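Deoxyribose-phosphate aldolase (Toxoplasma gondii, PDB 4EIV) belongs to the deoxyribose-phosphate aldolase family and folds as an eight-stranded parallel beta/alpha barrel of the TIM-barrel type. Local coordinates at residues 134-145 with 170-181; 151-162 with 181-192. One frame throughout, in Å; residues are numbered along the deposited sequence.

Contact 1: 134-145 with 170-181; sequences ESRIRLLVSEVK and RAAVAALEGGAD
Ile137 meets the small residues of the facing helix with two separate branches. Its CG2 lies over the backbone between Ala174 and Ala175, 3.6 Å from Ala175 N, while CD1, at the far end of the other branch, rests on Ala171, 3.9 Å from its CB. One turn on, Val141 holds CG1 anti to the backbone N (chi1 176°), which lays that methyl against the carbonyl carbon of Gly178 at 3.6 Å. The lack of a side chain at Gly178 lets the backbones close in: its CA lies 4.2 Å from that of Arg138, and its carbonyl O receives a CA-H...O contact from Ser142. Here two consecutive outer helices of a TIM barrel, 130-148 and 165-178, pack side by side; over 134-145 and 170-178 their axes approach to 7.7 Å and cross at -34°. Gly179, with positive phi, ends the second helix in a Schellman motif and turns the chain inward toward the barrel. Charged pairs border the apolar seam. Arg170 NH1 donates to the syn side of Glu134 OE2 at 2.9 Å; OE2 lies close to the guanidinium plane, though the carboxylate is turned well out of it, and a water joins the same oxygen to Arg170 O. Lys145 crosses Asp181, which lies just past the end of helix 165-178, at about a right angle, and its NZ reaches the syn lone pair of OD2 at 2.8 Å; the bend at chi2 (52°) helps steer the ammonium there. A second water bridges NZ to Asp181 OD1, and NZ also donates to Gly149 O. Farther out, Arg170 NE makes a second salt bridge, to Asp166. Beneath the seam, Val141 and Ala175 both touch Val155 of strand 152-156.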
loop_
_atom_site.group_PDB
_atom_site.type_symbol
_atom_site.label_atom_id
_atom_site.label_comp_id
_atom_site.label_asym_id
_atom_site.label_seq_id
_atom_site.Cartn_x
_atom_site.Cartn_y
_atom_site.Cartn_z
ATOM N N GLU A 134 -31.860 8.524 12.153
ATOM C CA GLU A 134 -31.177 7.225 12.105
ATOM C C GLU A 134 -32.041 6.176 11.406
ATOM O O GLU A 134 -31.557 5.434 10.552
ATOM C CB GLU A 134 -30.865 6.731 13.517
ATOM C CG GLU A 134 -29.762 7.484 14.256
ATOM C CD GLU A 134 -29.741 7.196 15.759
ATOM O OE1 GLU A 134 -30.812 6.926 16.368
ATOM O OE2 GLU A 134 -28.663 7.283 16.364
ATOM N N SER A 135 -33.320 6.140 11.753
ATOM C CA SER A 135 -34.221 5.169 11.156
ATOM C C SER A 135 -34.278 5.363 9.634
ATOM O O SER A 135 -34.181 4.405 8.865
ATOM C CB SER A 135 -35.612 5.302 11.752
ATOM O OG SER A 135 -36.463 4.309 11.219
ATOM N N ARG A 136 -34.391 6.616 9.196
ATOM C CA ARG A 136 -34.468 6.892 7.766
ATOM C C ARG A 136 -33.179 6.441 7.075
ATOM O O ARG A 136 -33.229 5.933 5.949
ATOM C CB ARG A 136 -34.765 8.368 7.514
ATOM C CG ARG A 136 -36.192 8.758 7.931
ATOM C CD ARG A 136 -36.371 10.256 7.922
ATOM N NE ARG A 136 -37.759 10.616 8.206
ATOM C CZ ARG A 136 -38.715 10.804 7.293
ATOM N NH1 ARG A 136 -39.944 11.086 7.702
ATOM N NH2 ARG A 136 -38.467 10.739 5.992
ATOM N N ILE A 137 -32.022 6.680 7.708
ATOM C CA ILE A 137 -30.757 6.230 7.100
ATOM C C ILE A 137 -30.735 4.715 6.934
ATOM O O ILE A 137 -30.371 4.205 5.880
ATOM C CB ILE A 137 -29.527 6.652 7.951
ATOM C CG1 ILE A 137 -29.317 8.161 7.925
ATOM C CG2 ILE A 137 -28.242 5.965 7.456
ATOM C CD1 ILE A 137 -28.348 8.717 8.971
ATOM N N ARG A 138 -31.083 4.003 7.988
ATOM C CA ARG A 138 -31.022 2.550 7.957
ATOM C C ARG A 138 -31.887 1.929 6.875
ATOM O O ARG A 138 -31.500 0.928 6.280
ATOM C CB ARG A 138 -31.388 1.955 9.312
ATOM C CG ARG A 138 -30.366 2.194 10.398
ATOM C CD ARG A 138 -30.655 1.328 11.635
ATOM N NE ARG A 138 -31.944 1.638 12.257
ATOM C CZ ARG A 138 -32.106 2.525 13.237
ATOM N NH1 ARG A 138 -33.310 2.755 13.735
ATOM N NH2 ARG A 138 -31.066 3.193 13.714
ATOM N N LEU A 139 -33.051 2.522 6.621
ATOM C CA LEU A 139 -33.968 2.009 5.607
ATOM C C LEU A 139 -33.561 2.437 4.201
ATOM O O LEU A 139 -33.736 1.685 3.243
ATOM C CB LEU A 139 -35.394 2.448 5.905
ATOM C CG LEU A 139 -36.426 1.793 4.987
ATOM C CD1 LEU A 139 -36.485 0.253 5.075
ATOM C CD2 LEU A 139 -37.808 2.389 5.288
ATOM N N LEU A 140 -33.061 3.659 4.057
ATOM C CA LEU A 140 -32.528 4.092 2.756
ATOM C C LEU A 140 -31.368 3.171 2.344
ATOM O O LEU A 140 -31.358 2.592 1.253
ATOM C CB LEU A 140 -32.043 5.549 2.853
ATOM C CG LEU A 140 -31.331 6.083 1.615
ATOM C CD1 LEU A 140 -32.201 6.045 0.335
ATOM C CD2 LEU A 140 -30.795 7.487 1.908
ATOM N N VAL A 141 -30.394 3.055 3.232
ATOM C CA VAL A 141 -29.171 2.319 2.938
ATOM C C VAL A 141 -29.470 0.838 2.702
ATOM O O VAL A 141 -28.958 0.240 1.742
ATOM C CB VAL A 141 -28.107 2.517 4.034
ATOM C CG1 VAL A 141 -26.849 1.662 3.770
ATOM C CG2 VAL A 141 -27.669 3.949 4.105
ATOM N N SER A 142 -30.294 0.236 3.545
ATOM C CA SER A 142 -30.591 -1.191 3.365
ATOM C C SER A 142 -31.361 -1.502 2.071
ATOM O O SER A 142 -31.141 -2.548 1.453
ATOM C CB SER A 142 -31.316 -1.775 4.587
ATOM O OG SER A 142 -32.579 -1.176 4.814
ATOM N N GLU A 143 -32.284 -0.623 1.690
ATOM C CA GLU A 143 -33.012 -0.764 0.441
ATOM C C GLU A 143 -32.126 -0.592 -0.779
ATOM O O GLU A 143 -32.228 -1.351 -1.737
ATOM C CB GLU A 143 -34.212 0.183 0.418
ATOM C CG GLU A 143 -35.320 -0.295 1.363
ATOM C CD GLU A 143 -35.910 -1.612 0.941
ATOM O OE1 GLU A 143 -36.008 -2.525 1.798
ATOM O OE2 GLU A 143 -36.227 -1.749 -0.267
ATOM N N VAL A 144 -31.244 0.405 -0.738
ATOM C CA VAL A 144 -30.318 0.608 -1.848
ATOM C C VAL A 144 -29.334 -0.564 -1.931
ATOM O O VAL A 144 -29.002 -1.044 -3.033
ATOM C CB VAL A 144 -29.602 1.982 -1.739
ATOM C CG1 VAL A 144 -28.491 2.121 -2.804
ATOM C CG2 VAL A 144 -30.623 3.109 -1.897
ATOM N N LYS A 145 -28.841 -1.024 -0.784
ATOM C CA LYS A 145 -27.896 -2.174 -0.795
ATOM C C LYS A 145 -28.492 -3.416 -1.447
ATOM O O LYS A 145 -27.773 -4.169 -2.084
ATOM C CB LYS A 145 -27.389 -2.505 0.615
ATOM C CG LYS A 145 -26.278 -3.573 0.697
ATOM C CD LYS A 145 -25.055 -3.340 -0.203
ATOM C CE LYS A 145 -24.049 -4.515 -0.153
ATOM N NZ LYS A 145 -22.858 -4.360 -1.093
ATOM N N ARG A 170 -23.600 9.320 14.959
ATOM C CA ARG A 170 -24.827 8.522 14.829
ATOM C C ARG A 170 -25.198 8.232 13.376
ATOM O O ARG A 170 -25.702 7.153 13.068
ATOM C CB ARG A 170 -25.985 9.190 15.550
ATOM C CG ARG A 170 -25.817 9.126 17.052
ATOM C CD ARG A 170 -26.923 9.845 17.768
ATOM N NE ARG A 170 -26.842 9.607 19.206
ATOM C CZ ARG A 170 -27.461 8.621 19.857
ATOM N NH1 ARG A 170 -28.249 7.752 19.216
ATOM N NH2 ARG A 170 -27.284 8.501 21.168
ATOM N N ALA A 171 -24.961 9.173 12.481
ATOM C CA ALA A 171 -25.231 8.945 11.056
ATOM C C ALA A 171 -24.313 7.824 10.538
ATOM O O ALA A 171 -24.757 6.938 9.810
ATOM C CB ALA A 171 -25.011 10.224 10.271
ATOM N N ALA A 172 -23.040 7.856 10.946
ATOM C CA ALA A 172 -22.074 6.826 10.571
ATOM C C ALA A 172 -22.541 5.443 11.017
ATOM O O ALA A 172 -22.554 4.501 10.229
ATOM C CB ALA A 172 -20.702 7.155 11.153
ATOM N N VAL A 173 -22.933 5.329 12.293
ATOM C CA VAL A 173 -23.374 4.027 12.815
ATOM C C VAL A 173 -24.628 3.557 12.101
ATOM O O VAL A 173 -24.734 2.385 11.758
ATOM C CB VAL A 173 -23.563 4.069 14.346
ATOM C CG1 VAL A 173 -24.216 2.785 14.860
ATOM C CG2 VAL A 173 -22.215 4.356 15.034
ATOM N N ALA A 174 -25.581 4.450 11.883
ATOM C CA ALA A 174 -26.810 4.063 11.180
ATOM C C ALA A 174 -26.513 3.579 9.751
ATOM O O ALA A 174 -27.107 2.629 9.284
ATOM C CB ALA A 174 -27.825 5.216 11.163
ATOM N N ALA A 175 -25.576 4.212 9.071
ATOM C CA ALA A 175 -25.196 3.830 7.712
ATOM C C ALA A 175 -24.536 2.454 7.721
ATOM O O ALA A 175 -24.791 1.646 6.835
ATOM C CB ALA A 175 -24.253 4.871 7.153
ATOM N N LEU A 176 -23.692 2.195 8.721
ATOM C CA LEU A 176 -23.069 0.887 8.878
ATOM C C LEU A 176 -24.130 -0.185 9.126
ATOM O O LEU A 176 -24.113 -1.257 8.505
ATOM C CB LEU A 176 -22.036 0.882 10.008
ATOM C CG LEU A 176 -20.822 1.770 9.735
ATOM C CD1 LEU A 176 -20.009 1.934 11.018
ATOM C CD2 LEU A 176 -19.953 1.217 8.577
ATOM N N GLU A 177 -25.062 0.089 10.049
ATOM C CA GLU A 177 -26.129 -0.877 10.350
ATOM C C GLU A 177 -27.005 -1.124 9.128
ATOM O O GLU A 177 -27.522 -2.228 8.947
ATOM C CB GLU A 177 -26.971 -0.391 11.536
ATOM C CG GLU A 177 -26.196 -0.363 12.847
ATOM C CD GLU A 177 -26.921 0.306 14.014
ATOM O OE1 GLU A 177 -27.906 1.048 13.791
ATOM O OE2 GLU A 177 -26.469 0.109 15.166
ATOM N N GLY A 178 -27.174 -0.105 8.296
ATOM C CA GLY A 178 -27.949 -0.240 7.083
ATOM C C GLY A 178 -27.283 -1.072 5.996
ATOM O O GLY A 178 -27.945 -1.471 5.043
ATOM N N GLY A 179 -25.983 -1.329 6.126
ATOM C CA GLY A 179 -25.244 -2.106 5.133
ATOM C C GLY A 179 -24.212 -1.367 4.291
ATOM O O GLY A 179 -23.778 -1.870 3.269
ATOM N N ALA A 180 -23.793 -0.164 4.678
ATOM C CA ALA A 180 -22.768 0.541 3.927
ATOM C C ALA A 180 -21.501 -0.300 3.748
ATOM O O ALA A 180 -21.048 -0.949 4.687
ATOM C CB ALA A 180 -22.384 1.826 4.662
ATOM N N ASP A 181 -20.935 -0.274 2.537
ATOM C CA ASP A 181 -19.604 -0.835 2.295
ATOM C C ASP A 181 -18.466 0.164 2.522
ATOM O O ASP A 181 -17.320 -0.243 2.683
ATOM C CB ASP A 181 -19.504 -1.328 0.860
ATOM C CG ASP A 181 -20.516 -2.392 0.556
ATOM O OD1 ASP A 181 -20.521 -3.487 1.210
ATOM O OD2 ASP A 181 -21.333 -2.177 -0.369
HETATM O O HOH W 1 -26.738 5.567 15.230
HETATM O O HOH W 2 -21.353 -6.355 0.131
#

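Contact 2: 151-162 with 181-192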
loop_
_atom_site.group_PDB
_atom_site.type_symbol
_atom_site.label_atom_id
_atom_site.label_comp_id
_atom_site.label_asym_id
_atom_site.label_seq_id
_atom_site.Cartn_x
_atom_site.Cartn_y
_atom_site.Cartn_z
ATOM N N LYS A 151 -21.867 -5.243 -5.507
ATOM C CA LYS A 151 -21.116 -4.024 -5.825
ATOM C C LYS A 151 -21.009 -3.121 -4.609
ATOM O O LYS A 151 -21.718 -3.290 -3.630
ATOM C CB LYS A 151 -21.712 -3.306 -7.026
ATOM C CG LYS A 151 -21.471 -4.092 -8.314
ATOM C CD LYS A 151 -22.030 -3.393 -9.525
ATOM C CE LYS A 151 -21.578 -4.054 -10.818
ATOM N NZ LYS A 151 -22.098 -3.315 -11.988
ATOM N N THR A 152 -20.084 -2.175 -4.664
ATOM C CA THR A 152 -19.811 -1.318 -3.534
ATOM C C THR A 152 -20.802 -0.175 -3.406
ATOM O O THR A 152 -21.044 0.580 -4.366
ATOM C CB THR A 152 -18.393 -0.718 -3.670
ATOM O OG1 THR A 152 -17.419 -1.777 -3.690
ATOM C CG2 THR A 152 -18.057 0.243 -2.536
ATOM N N LEU A 153 -21.356 -0.054 -2.201
ATOM C CA LEU A 153 -22.240 1.057 -1.824
ATOM C C LEU A 153 -21.516 1.956 -0.823
ATOM O O LEU A 153 -21.208 1.523 0.310
ATOM C CB LEU A 153 -23.541 0.575 -1.174
ATOM C CG LEU A 153 -24.514 1.652 -0.672
ATOM C CD1 LEU A 153 -24.920 2.589 -1.767
ATOM C CD2 LEU A 153 -25.732 0.989 -0.022
ATOM N N LYS A 154 -21.199 3.174 -1.238
ATOM C CA LYS A 154 -20.653 4.182 -0.359
ATOM C C LYS A 154 -21.819 5.032 0.141
ATOM O O LYS A 154 -22.721 5.364 -0.643
ATOM C CB LYS A 154 -19.679 5.075 -1.082
ATOM C CG LYS A 154 -18.576 4.364 -1.868
ATOM C CD LYS A 154 -17.404 5.302 -1.953
ATOM C CE LYS A 154 -16.238 4.839 -2.802
ATOM N NZ LYS A 154 -16.548 4.945 -4.264
ATOM N N VAL A 155 -21.848 5.327 1.438
ATOM C CA VAL A 155 -22.891 6.186 2.002
ATOM C C VAL A 155 -22.234 7.517 2.396
ATOM O O VAL A 155 -21.265 7.552 3.166
ATOM C CB VAL A 155 -23.596 5.518 3.168
ATOM C CG1 VAL A 155 -24.685 6.398 3.745
ATOM C CG2 VAL A 155 -24.213 4.207 2.706
ATOM N N VAL A 156 -22.776 8.603 1.852
ATOM C CA VAL A 156 -22.266 9.945 2.011
ATOM C C VAL A 156 -23.008 10.543 3.195
ATOM O O VAL A 156 -24.226 10.738 3.153
ATOM C CB VAL A 156 -22.448 10.740 0.710
ATOM C CG1 VAL A 156 -21.791 12.033 0.816
ATOM C CG2 VAL A 156 -21.933 9.979 -0.494
ATOM N N LEU A 157 -22.253 10.917 4.228
ATOM C CA LEU A 157 -22.837 11.311 5.503
ATOM C C LEU A 157 -23.165 12.794 5.666
ATOM O O LEU A 157 -23.893 13.160 6.602
ATOM C CB LEU A 157 -21.886 10.900 6.635
ATOM C CG LEU A 157 -21.575 9.416 6.761
ATOM C CD1 LEU A 157 -20.578 9.195 7.923
ATOM C CD2 LEU A 157 -22.827 8.571 6.951
ATOM N N SER A 158 -22.696 13.624 4.752
ATOM C CA SER A 158 -22.895 15.064 4.848
ATOM C C SER A 158 -23.052 15.653 3.473
ATOM O O SER A 158 -22.394 15.220 2.524
ATOM C CB SER A 158 -21.706 15.713 5.576
ATOM O OG SER A 158 -21.794 17.131 5.618
ATOM N N GLY A 159 -23.920 16.658 3.385
ATOM C CA GLY A 159 -24.155 17.412 2.147
ATOM C C GLY A 159 -23.558 18.825 2.254
ATOM O O GLY A 159 -24.022 19.740 1.612
ATOM N N GLY A 160 -22.545 19.015 3.096
ATOM C CA GLY A 160 -21.853 20.304 3.173
ATOM C C GLY A 160 -22.186 21.231 4.315
ATOM O O GLY A 160 -21.500 22.249 4.476
ATOM N N GLU A 161 -23.216 20.921 5.098
ATOM C CA GLU A 161 -23.553 21.747 6.258
ATOM C C GLU A 161 -22.940 21.163 7.525
ATOM O O GLU A 161 -22.960 19.938 7.738
ATOM C CB GLU A 161 -25.053 21.911 6.435
ATOM C CG GLU A 161 -25.694 22.854 5.433
ATOM C CD GLU A 161 -27.011 23.451 5.935
ATOM O OE1 GLU A 161 -27.391 23.223 7.115
ATOM O OE2 GLU A 161 -27.664 24.163 5.143
ATOM N N LEU A 162 -22.412 22.057 8.361
ATOM C CA LEU A 162 -21.761 21.676 9.618
ATOM C C LEU A 162 -22.763 21.137 10.653
ATOM O O LEU A 162 -23.698 21.848 11.047
ATOM C CB LEU A 162 -21.001 22.878 10.221
ATOM C CG LEU A 162 -19.808 23.538 9.480
ATOM C CD1 LEU A 162 -19.368 24.874 10.109
ATOM C CD2 LEU A 162 -18.615 22.596 9.381
ATOM N N ASP A 181 -20.935 -0.274 2.537
ATOM C CA ASP A 181 -19.604 -0.835 2.295
ATOM C C ASP A 181 -18.466 0.164 2.522
ATOM O O ASP A 181 -17.320 -0.243 2.683
ATOM C CB ASP A 181 -19.504 -1.328 0.860
ATOM C CG ASP A 181 -20.516 -2.392 0.556
ATOM O OD1 ASP A 181 -20.521 -3.487 1.210
ATOM O OD2 ASP A 181 -21.333 -2.177 -0.369
ATOM N N PHE A 182 -18.768 1.460 2.447
ATOM C CA PHE A 182 -17.850 2.575 2.642
ATOM C C PHE A 182 -18.626 3.698 3.309
ATOM O O PHE A 182 -19.804 3.918 2.998
ATOM C CB PHE A 182 -17.351 3.151 1.299
ATOM C CG PHE A 182 -15.961 2.711 0.863
ATOM C CD1 PHE A 182 -15.759 1.486 0.227
ATOM C CD2 PHE A 182 -14.894 3.578 0.999
ATOM C CE1 PHE A 182 -14.477 1.135 -0.208
ATOM C CE2 PHE A 182 -13.637 3.230 0.598
ATOM C CZ PHE A 182 -13.428 2.049 -0.026
ATOM N N LEU A 183 -17.938 4.458 4.162
ATOM C CA LEU A 183 -18.446 5.714 4.708
ATOM C C LEU A 183 -17.671 6.845 4.054
ATOM O O LEU A 183 -16.445 6.876 4.099
ATOM C CB LEU A 183 -18.269 5.790 6.214
ATOM C CG LEU A 183 -19.033 4.737 6.999
ATOM C CD1 LEU A 183 -18.785 4.919 8.507
ATOM C CD2 LEU A 183 -20.537 4.768 6.680
ATOM N N GLN A 184 -18.400 7.731 3.383
ATOM C CA GLN A 184 -17.844 8.856 2.685
ATOM C C GLN A 184 -18.191 10.088 3.503
ATOM O O GLN A 184 -19.337 10.312 3.885
ATOM C CB GLN A 184 -18.408 8.926 1.268
ATOM C CG GLN A 184 -17.958 10.160 0.480
ATOM C CD GLN A 184 -18.352 10.112 -0.996
ATOM O OE1 GLN A 184 -18.483 9.039 -1.583
ATOM N NE2 GLN A 184 -18.560 11.281 -1.580
ATOM N N THR A 185 -17.202 10.930 3.745
ATOM C CA THR A 185 -17.392 12.071 4.627
ATOM C C THR A 185 -18.447 13.060 4.168
ATOM O O THR A 185 -19.214 13.563 4.960
ATOM C CB THR A 185 -16.063 12.875 4.800
ATOM O OG1 THR A 185 -15.562 13.316 3.522
ATOM C CG2 THR A 185 -15.009 12.054 5.516
ATOM N N SER A 186 -18.465 13.338 2.882
ATOM C CA SER A 186 -19.140 14.558 2.382
ATOM C C SER A 186 -19.330 14.453 0.892
ATOM O O SER A 186 -18.665 13.660 0.203
ATOM C CB SER A 186 -18.308 15.804 2.752
ATOM O OG SER A 186 -16.920 15.593 2.497
ATOM N N SER A 187 -20.309 15.202 0.407
ATOM C CA SER A 187 -20.764 15.158 -0.971
ATOM C C SER A 187 -19.874 15.690 -2.086
ATOM O O SER A 187 -19.920 15.176 -3.217
ATOM C CB SER A 187 -22.051 15.978 -1.055
ATOM O OG SER A 187 -22.156 16.509 -2.353
ATOM N N GLY A 188 -19.137 16.755 -1.798
ATOM C CA GLY A 188 -18.337 17.439 -2.813
ATOM C C GLY A 188 -19.057 18.677 -3.330
ATOM O O GLY A 188 -18.440 19.718 -3.593
ATOM N N LEU A 189 -20.367 18.571 -3.494
ATOM C CA LEU A 189 -21.156 19.708 -3.932
ATOM C C LEU A 189 -21.502 20.610 -2.761
ATOM O O LEU A 189 -22.090 21.685 -2.958
ATOM C CB LEU A 189 -22.460 19.238 -4.565
ATOM C CG LEU A 189 -22.304 18.413 -5.839
ATOM C CD1 LEU A 189 -23.680 17.978 -6.344
ATOM C CD2 LEU A 189 -21.565 19.202 -6.900
ATOM N N GLY A 190 -21.204 20.134 -1.553
ATOM C CA GLY A 190 -21.455 20.875 -0.336
ATOM C C GLY A 190 -20.449 21.989 -0.075
ATOM O O GLY A 190 -19.406 22.065 -0.731
ATOM N N ALA A 191 -20.771 22.862 0.886
ATOM C CA ALA A 191 -19.905 23.982 1.264
ATOM C C ALA A 191 -18.743 23.561 2.177
ATOM O O ALA A 191 -17.729 24.242 2.257
ATOM C CB ALA A 191 -20.729 25.081 1.946
ATOM N N THR A 192 -18.897 22.453 2.883
ATOM C CA THR A 192 -17.830 21.939 3.738
ATOM C C THR A 192 -17.563 20.474 3.358
ATOM O O THR A 192 -18.378 19.772 2.743
ATOM C CB THR A 192 -18.139 22.107 5.237
ATOM O OG1 THR A 192 -19.260 21.300 5.582
ATOM C CG2 THR A 192 -18.419 23.586 5.582
HETATM O O HOH W 3 -24.920 20.573 -1.548
HETATM O O HOH W 4 -23.576 22.725 1.692
#
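With CG anti to the carbonyl carbon (chi1 -51°), Lys154 runs beside Phe182 and points the same way, its CG 3.6 Å from Phe182 CB and its CE above one ring face, displaced toward the rim. The Gln184 chain is extended from a chi1 of 175°, which carries its amide alongside Val156; Val156 CG2 lies 3.6 Å from Gln184 CD. NE2 donates nearly in its amide plane to Ser186 O, fixing the amide's rotation, whereas the buried OE1 has no polar partner in the model. Lys154 NZ, at most weakly attracted by the ring, forms salt bridges with Glu116, Glu118 and Glu31. These side chains rise from neighbouring parallel strands, 152-156 and 182-184, joined through helix 165-178 as one beta-alpha-beta unit of the TIM barrel. Val155 and Leu183 point to the other sheet face, against Ala175 of that helix. Regular parallel bonding runs from Val155 N to Phe182 O, back from Gln184 N to Val155 O (2.9 Å, 173°), and on from Leu157 N to Gln184 O. At the start of the pairing Leu153 O takes both Asp181 N and Phe182 N, while the anti lone pair of Asp181 OD2 receives Leu153 N at 2.8 Å. Beyond the strands the loops stay in touch: Ser187 N bonds weakly to Ser158 O, and Gly160 and Gly190 pack backbone to backbone, their CA atoms 3.6 Å apart. Thr192 OG1 donates to Gly160 O at 2.7 Å from well above the carbonyl plane, and a water connects Gly159 O with Ala191 N.

How the contacts relate
From the N terminus, the chain runs through helix 130-148, strand 152-156, helix 165-178 and strand 182-184. Contact 1 closes the first loop, joining the two helices around the outside of the barrel with the first strand between them in sequence. Contact 2 opens before that loop has closed and pairs the two strands across the second helix. The segments therefore alternate, and the contacts cross rather than nest. They share Asp181, where the chain leaves the helix layer and enters the sheet. Their centres are 13 Å apart, yet the layers touch directly, with Val144 CG1 3.7 Å from Leu153 CD1 and Ala180 CB 3.6 Å from Val155 CG2.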